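Local coordinates for teicoplanin pseudoaglycone deacetylases Orf2 (Actinoplanes teichomyceticus, PDB 3DFF), which removes, as a zinc-dependent deacetylase, an acetyl group from the teicoplanin pseudoaglycone, probably by hydrolysing a linear amide during antibiotic biosynthesis, at residues Ser14-Asp19 and Gly159-His164; Val153-Ile158 and Trp185-Tyr190; Ala209-Val214 and Gly261-Pro266. One frame throughout, in Å; residues are numbered along the deposited sequence.

Interaction 1 of 3, residues Ser14-Asp19 and Gly159-His164; sequences SPHLDD and GEHPDH. With ZN (zinc ion), chain B.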
# COMPACT_ATOMS: atom_id res chain seq x y z
N SER A 14 3.47 3.02 2.08
CA SER A 14 2.22 2.31 1.83
C SER A 14 1.20 3.25 1.17
O SER A 14 1.02 4.37 1.63
CB SER A 14 1.67 1.81 3.16
OG SER A 14 0.55 0.96 2.95
N PRO A 15 0.50 2.79 0.12
CA PRO A 15 -0.56 3.64 -0.44
C PRO A 15 -1.66 3.88 0.58
O PRO A 15 -2.00 5.04 0.85
CB PRO A 15 -1.10 2.84 -1.66
CG PRO A 15 -0.16 1.74 -1.86
CD PRO A 15 0.64 1.51 -0.60
N HIS A 16 -2.21 2.80 1.15
CA HIS A 16 -3.34 2.89 2.06
C HIS A 16 -3.00 2.30 3.41
O HIS A 16 -1.97 1.65 3.57
CB HIS A 16 -4.54 2.11 1.53
CG HIS A 16 -5.01 2.58 0.20
ND1 HIS A 16 -5.04 1.76 -0.91
CD2 HIS A 16 -5.50 3.78 -0.20
CE1 HIS A 16 -5.53 2.44 -1.94
NE2 HIS A 16 -5.79 3.67 -1.54
N LEU A 17 -3.89 2.53 4.37
CA LEU A 17 -3.73 2.02 5.73
C LEU A 17 -4.09 0.53 5.78
O LEU A 17 -5.22 0.16 6.12
CB LEU A 17 -4.58 2.87 6.69
CG LEU A 17 -4.21 4.36 6.75
CD1 LEU A 17 -5.34 5.20 7.26
CD2 LEU A 17 -2.95 4.56 7.65
N ASP A 18 -3.11 -0.29 5.41
CA ASP A 18 -3.17 -1.76 5.42
C ASP A 18 -2.18 -2.39 4.45
O ASP A 18 -1.75 -3.52 4.66
CB ASP A 18 -4.58 -2.32 5.14
CG ASP A 18 -5.17 -1.84 3.80
OD1 ASP A 18 -4.51 -1.15 2.99
OD2 ASP A 18 -6.37 -2.14 3.57
N ASP A 19 -1.81 -1.69 3.39
CA ASP A 19 -1.12 -2.35 2.27
C ASP A 19 0.26 -2.87 2.67
O ASP A 19 0.63 -3.99 2.30
CB ASP A 19 -0.99 -1.43 1.05
CG ASP A 19 -2.31 -1.17 0.37
OD1 ASP A 19 -2.99 -2.14 -0.05
OD2 ASP A 19 -2.68 0.01 0.23
N GLY A 159 -2.72 -4.97 -9.61
CA GLY A 159 -4.13 -4.68 -9.38
C GLY A 159 -4.57 -3.31 -9.87
O GLY A 159 -5.76 -3.03 -9.94
N GLU A 160 -3.58 -2.45 -10.17
CA GLU A 160 -3.77 -1.17 -10.86
C GLU A 160 -4.65 -0.15 -10.10
O GLU A 160 -5.29 0.70 -10.73
CB GLU A 160 -4.28 -1.38 -12.30
CG GLU A 160 -3.33 -2.20 -13.19
CD GLU A 160 -3.88 -2.47 -14.60
OE1 GLU A 160 -3.52 -3.52 -15.18
OE2 GLU A 160 -4.64 -1.64 -15.13
N HIS A 161 -4.69 -0.23 -8.77
CA HIS A 161 -5.45 0.77 -8.01
C HIS A 161 -4.75 2.13 -8.23
O HIS A 161 -3.52 2.24 -8.06
CB HIS A 161 -5.51 0.47 -6.51
CG HIS A 161 -6.39 1.41 -5.75
ND1 HIS A 161 -7.55 1.01 -5.12
CD2 HIS A 161 -6.28 2.74 -5.52
CE1 HIS A 161 -8.11 2.05 -4.54
NE2 HIS A 161 -7.37 3.12 -4.77
N PRO A 162 -5.51 3.15 -8.64
CA PRO A 162 -4.88 4.44 -8.96
C PRO A 162 -3.99 5.00 -7.83
O PRO A 162 -2.95 5.63 -8.09
CB PRO A 162 -6.07 5.37 -9.18
CG PRO A 162 -7.23 4.47 -9.52
CD PRO A 162 -6.97 3.14 -8.91
N ASP A 163 -4.41 4.78 -6.59
CA ASP A 163 -3.65 5.26 -5.44
C ASP A 163 -2.35 4.48 -5.30
O ASP A 163 -1.33 5.02 -4.85
CB ASP A 163 -4.46 5.11 -4.15
CG ASP A 163 -5.63 6.09 -4.05
OD1 ASP A 163 -5.65 7.09 -4.81
OD2 ASP A 163 -6.51 5.89 -3.19
N HIS A 164 -2.38 3.20 -5.66
CA HIS A 164 -1.17 2.37 -5.64
C HIS A 164 -0.20 2.81 -6.71
O HIS A 164 1.01 2.90 -6.47
CB HIS A 164 -1.51 0.89 -5.81
CG HIS A 164 -2.08 0.27 -4.58
ND1 HIS A 164 -1.71 -0.99 -4.13
CD2 HIS A 164 -3.00 0.73 -3.69
CE1 HIS A 164 -2.37 -1.27 -3.02
NE2 HIS A 164 -3.16 -0.25 -2.73
ZN ZN B . -4.41 -0.23 -0.99
O HOH W 1 -5.56 -0.78 0.69
O HOH W 2 -5.86 -0.94 -2.17

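Interaction 2 of 3, residues Val153-Ile158 and Trp185-Tyr190; sequences VTCAAI and WEDLPY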
# COMPACT_ATOMS: atom_id res chain seq x y z
N VAL A 153 11.03 0.72 0.41
CA VAL A 153 10.18 -0.30 -0.22
C VAL A 153 8.77 0.25 -0.36
O VAL A 153 8.24 0.83 0.57
CB VAL A 153 10.14 -1.63 0.56
CG1 VAL A 153 9.50 -2.73 -0.30
CG2 VAL A 153 11.57 -2.08 0.97
N THR A 154 8.19 0.04 -1.53
CA THR A 154 6.82 0.50 -1.78
C THR A 154 6.10 -0.53 -2.64
O THR A 154 6.64 -1.62 -2.85
CB THR A 154 6.78 1.89 -2.43
OG1 THR A 154 5.43 2.37 -2.36
CG2 THR A 154 7.25 1.86 -3.88
N CYS A 155 4.90 -0.22 -3.12
CA CYS A 155 4.09 -1.23 -3.79
C CYS A 155 4.39 -1.33 -5.27
O CYS A 155 4.72 -0.34 -5.93
CB CYS A 155 2.61 -0.94 -3.59
SG CYS A 155 2.11 0.70 -4.23
N ALA A 156 4.26 -2.55 -5.82
CA ALA A 156 4.32 -2.72 -7.27
C ALA A 156 3.08 -2.18 -8.01
O ALA A 156 3.14 -1.98 -9.22
CB ALA A 156 4.51 -4.22 -7.61
N ALA A 157 1.98 -1.98 -7.28
CA ALA A 157 0.69 -1.59 -7.85
C ALA A 157 0.12 -2.68 -8.77
O ALA A 157 -0.59 -2.39 -9.72
CB ALA A 157 0.74 -0.20 -8.56
N ILE A 158 0.41 -3.93 -8.44
CA ILE A 158 -0.36 -5.04 -9.02
C ILE A 158 -1.82 -4.82 -8.63
O ILE A 158 -2.13 -4.50 -7.48
CB ILE A 158 0.19 -6.38 -8.52
CG1 ILE A 158 1.59 -6.61 -9.10
CG2 ILE A 158 -0.75 -7.55 -8.88
CD1 ILE A 158 2.42 -7.63 -8.32
N TRP A 185 7.18 -4.28 -3.40
CA TRP A 185 6.62 -5.54 -2.91
C TRP A 185 5.49 -5.99 -3.81
O TRP A 185 4.88 -5.19 -4.53
CB TRP A 185 6.15 -5.45 -1.45
CG TRP A 185 5.05 -4.45 -1.20
CD1 TRP A 185 3.79 -4.43 -1.76
CD2 TRP A 185 5.11 -3.33 -0.32
NE1 TRP A 185 3.07 -3.35 -1.28
CE2 TRP A 185 3.86 -2.66 -0.40
CE3 TRP A 185 6.10 -2.80 0.52
CZ2 TRP A 185 3.58 -1.50 0.36
CZ3 TRP A 185 5.82 -1.64 1.26
CH2 TRP A 185 4.57 -1.02 1.18
N GLU A 186 5.18 -7.28 -3.73
CA GLU A 186 4.06 -7.82 -4.47
C GLU A 186 2.78 -7.47 -3.71
O GLU A 186 2.61 -7.90 -2.56
CB GLU A 186 4.25 -9.34 -4.58
CG GLU A 186 3.21 -10.00 -5.43
CD GLU A 186 3.35 -11.51 -5.46
OE1 GLU A 186 3.66 -12.12 -4.40
OE2 GLU A 186 3.15 -12.09 -6.54
N ASP A 187 1.89 -6.68 -4.33
CA ASP A 187 0.68 -6.23 -3.62
C ASP A 187 -0.17 -7.43 -3.24
O ASP A 187 -0.55 -8.20 -4.11
CB ASP A 187 -0.18 -5.28 -4.47
CG ASP A 187 0.60 -4.13 -5.06
OD1 ASP A 187 0.23 -2.97 -4.75
OD2 ASP A 187 1.55 -4.37 -5.84
N LEU A 188 -0.44 -7.58 -1.94
CA LEU A 188 -1.36 -8.61 -1.45
C LEU A 188 -2.60 -8.01 -0.81
O LEU A 188 -2.52 -6.96 -0.16
CB LEU A 188 -0.65 -9.53 -0.44
CG LEU A 188 0.60 -10.25 -0.97
CD1 LEU A 188 1.27 -11.00 0.14
CD2 LEU A 188 0.21 -11.23 -2.09
N PRO A 189 -3.75 -8.67 -0.96
CA PRO A 189 -3.93 -9.97 -1.64
C PRO A 189 -4.10 -9.88 -3.16
O PRO A 189 -4.30 -10.91 -3.80
CB PRO A 189 -5.21 -10.50 -1.00
CG PRO A 189 -6.02 -9.26 -0.77
CD PRO A 189 -5.02 -8.19 -0.39
N TYR A 190 -3.97 -8.69 -3.74
CA TYR A 190 -4.20 -8.43 -5.18
C TYR A 190 -3.53 -9.45 -6.08
O TYR A 190 -4.09 -9.88 -7.10
CB TYR A 190 -3.61 -7.09 -5.58
CG TYR A 190 -4.39 -5.86 -5.21
CD1 TYR A 190 -5.49 -5.46 -5.97
CD2 TYR A 190 -3.99 -5.06 -4.14
CE1 TYR A 190 -6.19 -4.30 -5.64
CE2 TYR A 190 -4.68 -3.89 -3.81
CZ TYR A 190 -5.78 -3.52 -4.57
OH TYR A 190 -6.46 -2.37 -4.25

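Interaction 3 of 3, residues Ala209-Val214 and Gly261-Pro266; sequences ADVSSV and GETTWP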
# COMPACT_ATOMS: atom_id res chain seq x y z
N ALA A 209 13.37 -11.07 -9.02
CA ALA A 209 12.60 -11.23 -7.79
C ALA A 209 13.44 -11.83 -6.66
O ALA A 209 14.35 -12.64 -6.90
CB ALA A 209 11.39 -12.10 -8.07
N ASP A 210 13.17 -11.39 -5.44
CA ASP A 210 13.59 -12.11 -4.25
C ASP A 210 12.34 -12.65 -3.58
O ASP A 210 11.39 -11.89 -3.36
CB ASP A 210 14.32 -11.20 -3.28
CG ASP A 210 14.66 -11.90 -1.97
OD1 ASP A 210 15.73 -12.55 -1.91
OD2 ASP A 210 13.88 -11.80 -0.99
N VAL A 211 12.34 -13.94 -3.27
CA VAL A 211 11.29 -14.53 -2.46
C VAL A 211 11.84 -14.81 -1.07
O VAL A 211 12.69 -15.68 -0.88
CB VAL A 211 10.69 -15.81 -3.09
CG1 VAL A 211 9.64 -16.41 -2.18
CG2 VAL A 211 10.08 -15.51 -4.44
N SER A 212 11.36 -14.06 -0.08
CA SER A 212 11.93 -14.15 1.26
C SER A 212 11.54 -15.47 1.93
O SER A 212 10.59 -16.14 1.53
CB SER A 212 11.49 -12.96 2.12
OG SER A 212 10.13 -13.06 2.50
N SER A 213 12.33 -15.84 2.93
CA SER A 213 12.01 -16.98 3.76
C SER A 213 12.01 -16.47 5.19
O SER A 213 13.03 -15.99 5.70
CB SER A 213 13.05 -18.09 3.56
OG SER A 213 12.41 -19.34 3.41
N VAL A 214 10.85 -16.50 5.83
CA VAL A 214 10.77 -16.04 7.22
C VAL A 214 10.31 -17.12 8.17
O VAL A 214 9.60 -18.07 7.79
CB VAL A 214 9.88 -14.79 7.41
CG1 VAL A 214 10.38 -13.64 6.54
CG2 VAL A 214 8.40 -15.12 7.15
N GLY A 261 6.84 -16.46 3.06
CA GLY A 261 7.73 -15.51 2.44
C GLY A 261 6.96 -14.45 1.68
O GLY A 261 5.76 -14.57 1.47
N GLU A 262 7.69 -13.41 1.26
CA GLU A 262 7.12 -12.31 0.51
C GLU A 262 8.01 -12.01 -0.67
O GLU A 262 9.25 -12.02 -0.55
CB GLU A 262 6.99 -11.08 1.41
CG GLU A 262 5.91 -11.21 2.48
CD GLU A 262 6.05 -10.27 3.66
OE1 GLU A 262 5.05 -10.08 4.38
OE2 GLU A 262 7.17 -9.74 3.90
N THR A 263 7.39 -11.75 -1.82
CA THR A 263 8.09 -11.44 -3.06
C THR A 263 8.32 -9.93 -3.20
O THR A 263 7.37 -9.14 -3.06
CB THR A 263 7.32 -11.99 -4.26
OG1 THR A 263 7.23 -13.43 -4.13
CG2 THR A 263 7.99 -11.67 -5.58
N THR A 264 9.57 -9.55 -3.47
CA THR A 264 9.93 -8.16 -3.76
C THR A 264 10.87 -8.09 -4.97
O THR A 264 11.55 -9.07 -5.29
CB THR A 264 10.61 -7.46 -2.54
OG1 THR A 264 11.85 -8.12 -2.21
CG2 THR A 264 9.69 -7.45 -1.32
N TRP A 265 10.91 -6.94 -5.65
CA TRP A 265 11.80 -6.76 -6.79
C TRP A 265 12.58 -5.48 -6.59
O TRP A 265 12.00 -4.48 -6.15
CB TRP A 265 11.02 -6.59 -8.08
CG TRP A 265 10.18 -7.74 -8.49
CD1 TRP A 265 10.55 -8.78 -9.29
CD2 TRP A 265 8.81 -7.95 -8.15
NE1 TRP A 265 9.48 -9.64 -9.46
CE2 TRP A 265 8.41 -9.16 -8.77
CE3 TRP A 265 7.88 -7.24 -7.37
CZ2 TRP A 265 7.11 -9.67 -8.64
CZ3 TRP A 265 6.58 -7.75 -7.25
CH2 TRP A 265 6.22 -8.96 -7.88
N PRO A 266 13.87 -5.48 -6.94
CA PRO A 266 14.57 -4.19 -6.92
C PRO A 266 14.16 -3.40 -8.15
O PRO A 266 13.83 -3.99 -9.18
CB PRO A 266 16.04 -4.60 -7.02
CG PRO A 266 16.01 -5.90 -7.81
CD PRO A 266 14.74 -6.59 -7.38
O HOH W 3 11.60 -10.36 -0.70
O HOH W 4 9.78 -10.65 3.75

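Interaction 1 of 3, residues Ser14-Asp19 and Gly159-His164
His16, Asp19 and His164 meet round one zinc ion, the His-Asp-His metal site of the PIG-L (GlcNAc-PI de-N-acetylase) family, set in the loop after strand 9-14 and the start of helix 162-178. Metal bonds dominate. His16 ND1 and His164 NE2 each lie 2.1 Å from the zinc ion. A chi1 of -59° puts the His16 ring opposite its own carbonyl carbon, from where ND1 faces the metal. Asp19 binds unevenly: OD2 is at 2.1 Å from the metal and OD1 at 2.6 Å. Two waters complete the shell, and water 1 donates a 2.6 Å hydrogen bond to Asp18 OD1, so Asp18 acts from the second shell.

Hydrogen bonds fix the ligands. The far nitrogen of the His16 ring, NE2, gives its N-H almost straight (170°) to the anti lone pair of Asp163 OD2, which lies in the ring plane; this settles the rotation of the imidazole and leaves ND1 for the metal. Asp163 in turn is held by a salt bridge from Arg101 and by the backbone N of Ser98. At the far edge of the other imidazole, His164 ND1 is bonded to Asp187 OD1, a second-shell carboxylate. The anti lone pair of Asp19 OD2 also takes the backbone N-H of His16.

Ring packing finishes the contact. His16 turns its edge to the face of His161 in a T-shaped pair, planes 77° apart, with CE1 leading. Pro15 points CG at the centre of one face of the His164 ring in a CH-pi contact, 3.6 Å from the centroid.

Interaction 2 of 3, residues Val153-Ile158 and Trp185-Tyr190
Trp185 lays its indole against the backbone of Thr154 and Cys155, where the ends of two neighbouring parallel strands, 151-155 and 182-185, run side by side. This is the tight half of the contact. Trp185 N bonds to Thr154 O at 2.8 Å, and Ala156 N returns a bond to Trp185 O at 3.0 Å, so the tryptophan backbone is gripped on both sides of its CA and bridges Cys155. With CG set between its own backbone N and carbonyl carbon (chi1 61°), the indole folds back over the neighbouring strand. Thr154 O stands over one face, and Cys155 CA makes a CH-pi contact with the five-membered ring, 3.7 Å from its centroid. Val153 CG1 reaches CE3 of the indole at 3.5 Å, while Ala20 and Ser23 of helix 19-33 also touch this side chain.

Beyond the strand ends the carboxylate of Asp187 enters the turn formed by residues 156-158. Its OD2 accepts a weak hydrogen bond from Ile158 N (2.9 Å) and lies 2.8 Å from Ala157 N; OD1, the oxygen used by the zinc ligand His164, also touches Cys155 CB.

The packing is thinner toward the partly exposed residues. In one of its two modelled conformers, Tyr190 brings a ring face to Ile158 O, 3.5 Å from CG. Glu186 turns away and offers mainly CG to Ile158 CD1, at 3.8 Å, its carboxylate being bonded to His250.

Parallel strands joined through helix 162-178 form a beta-alpha-beta unit of the Rossmann-like PIG-L fold, whose active site lies at the C-terminal ends of such strands.

Interaction 3 of 3, residues Ala209-Val214 and Gly261-Pro266
Ser212 turns its hydroxyl back to the opposing chain where the antiparallel pairing of strands 204-211 and 263-269 runs out. A chi1 of 73° swings Ser212 OG toward Glu262 N, whose hydrogen bond it accepts at 2.8 Å, while Ser212 N goes to Glu262 O at 3.0 Å, standing 40° out of the carbonyl plane.

Further along, Asp210 and Thr264 are a hydrogen-bonded pair, Asp210 N to Thr264 O at 2.8 Å and Thr264 N to Asp210 O at 3.0 Å. Their side chains share one sheet face, but Asp210 CB and Thr264 OG1 stay 4.1 Å apart. Water 3 lies within hydrogen-bonding distance of Asp210 OD2, Thr264 OG1 and Glu262 O, with more acceptors around it than protons to give. Arg183 also holds Thr264 OG1. On the opposite face, Val211 and Thr263 form the neighbouring non-hydrogen-bonded pair: their side chains cross obliquely, Val211 CG2 resting on Thr263 OG1 at 3.5 Å.

At the other end Ala209 CB lies 3.4 Å from Trp265 NE1. One face of that indole carries Thr263 CG2.

The Glu262 carboxylate makes a salt bridge to Lys222 and accepts the backbone N-H groups of Ala26 and Gly27 in helix 19-33. The contact is thus mostly backbone pairing: water 3 lies beside the paired strands, while the Ser212 hydroxyl and water 4, bonded to Glu262 OE2, carry polar contacts past the last strand pair.

How the interactions relate
Along the chain, interactions 1 and 2 alternate their segments, and interaction 3 opens only after both have closed. Strand 151-155 of interaction 2 runs on to helix 162-178, which supplies the zinc ligand His164 of interaction 1; their centres are 8 Å apart, and they touch through the second-shell carboxylate of interaction 2. Strand 182-185 then neighbours 263-269 in the same mixed sheet, so interaction 3, centred 12 Å from interaction 2, touches it through Glu186 N and Thr263 O. Interactions 1 and 3 do not touch, with centres 19 Å apart. Interactions 1 and 2 thus build the metal site at the C-terminal ends of the parallel strands, while interaction 3 pairs the outermost strand 204-211 away from it.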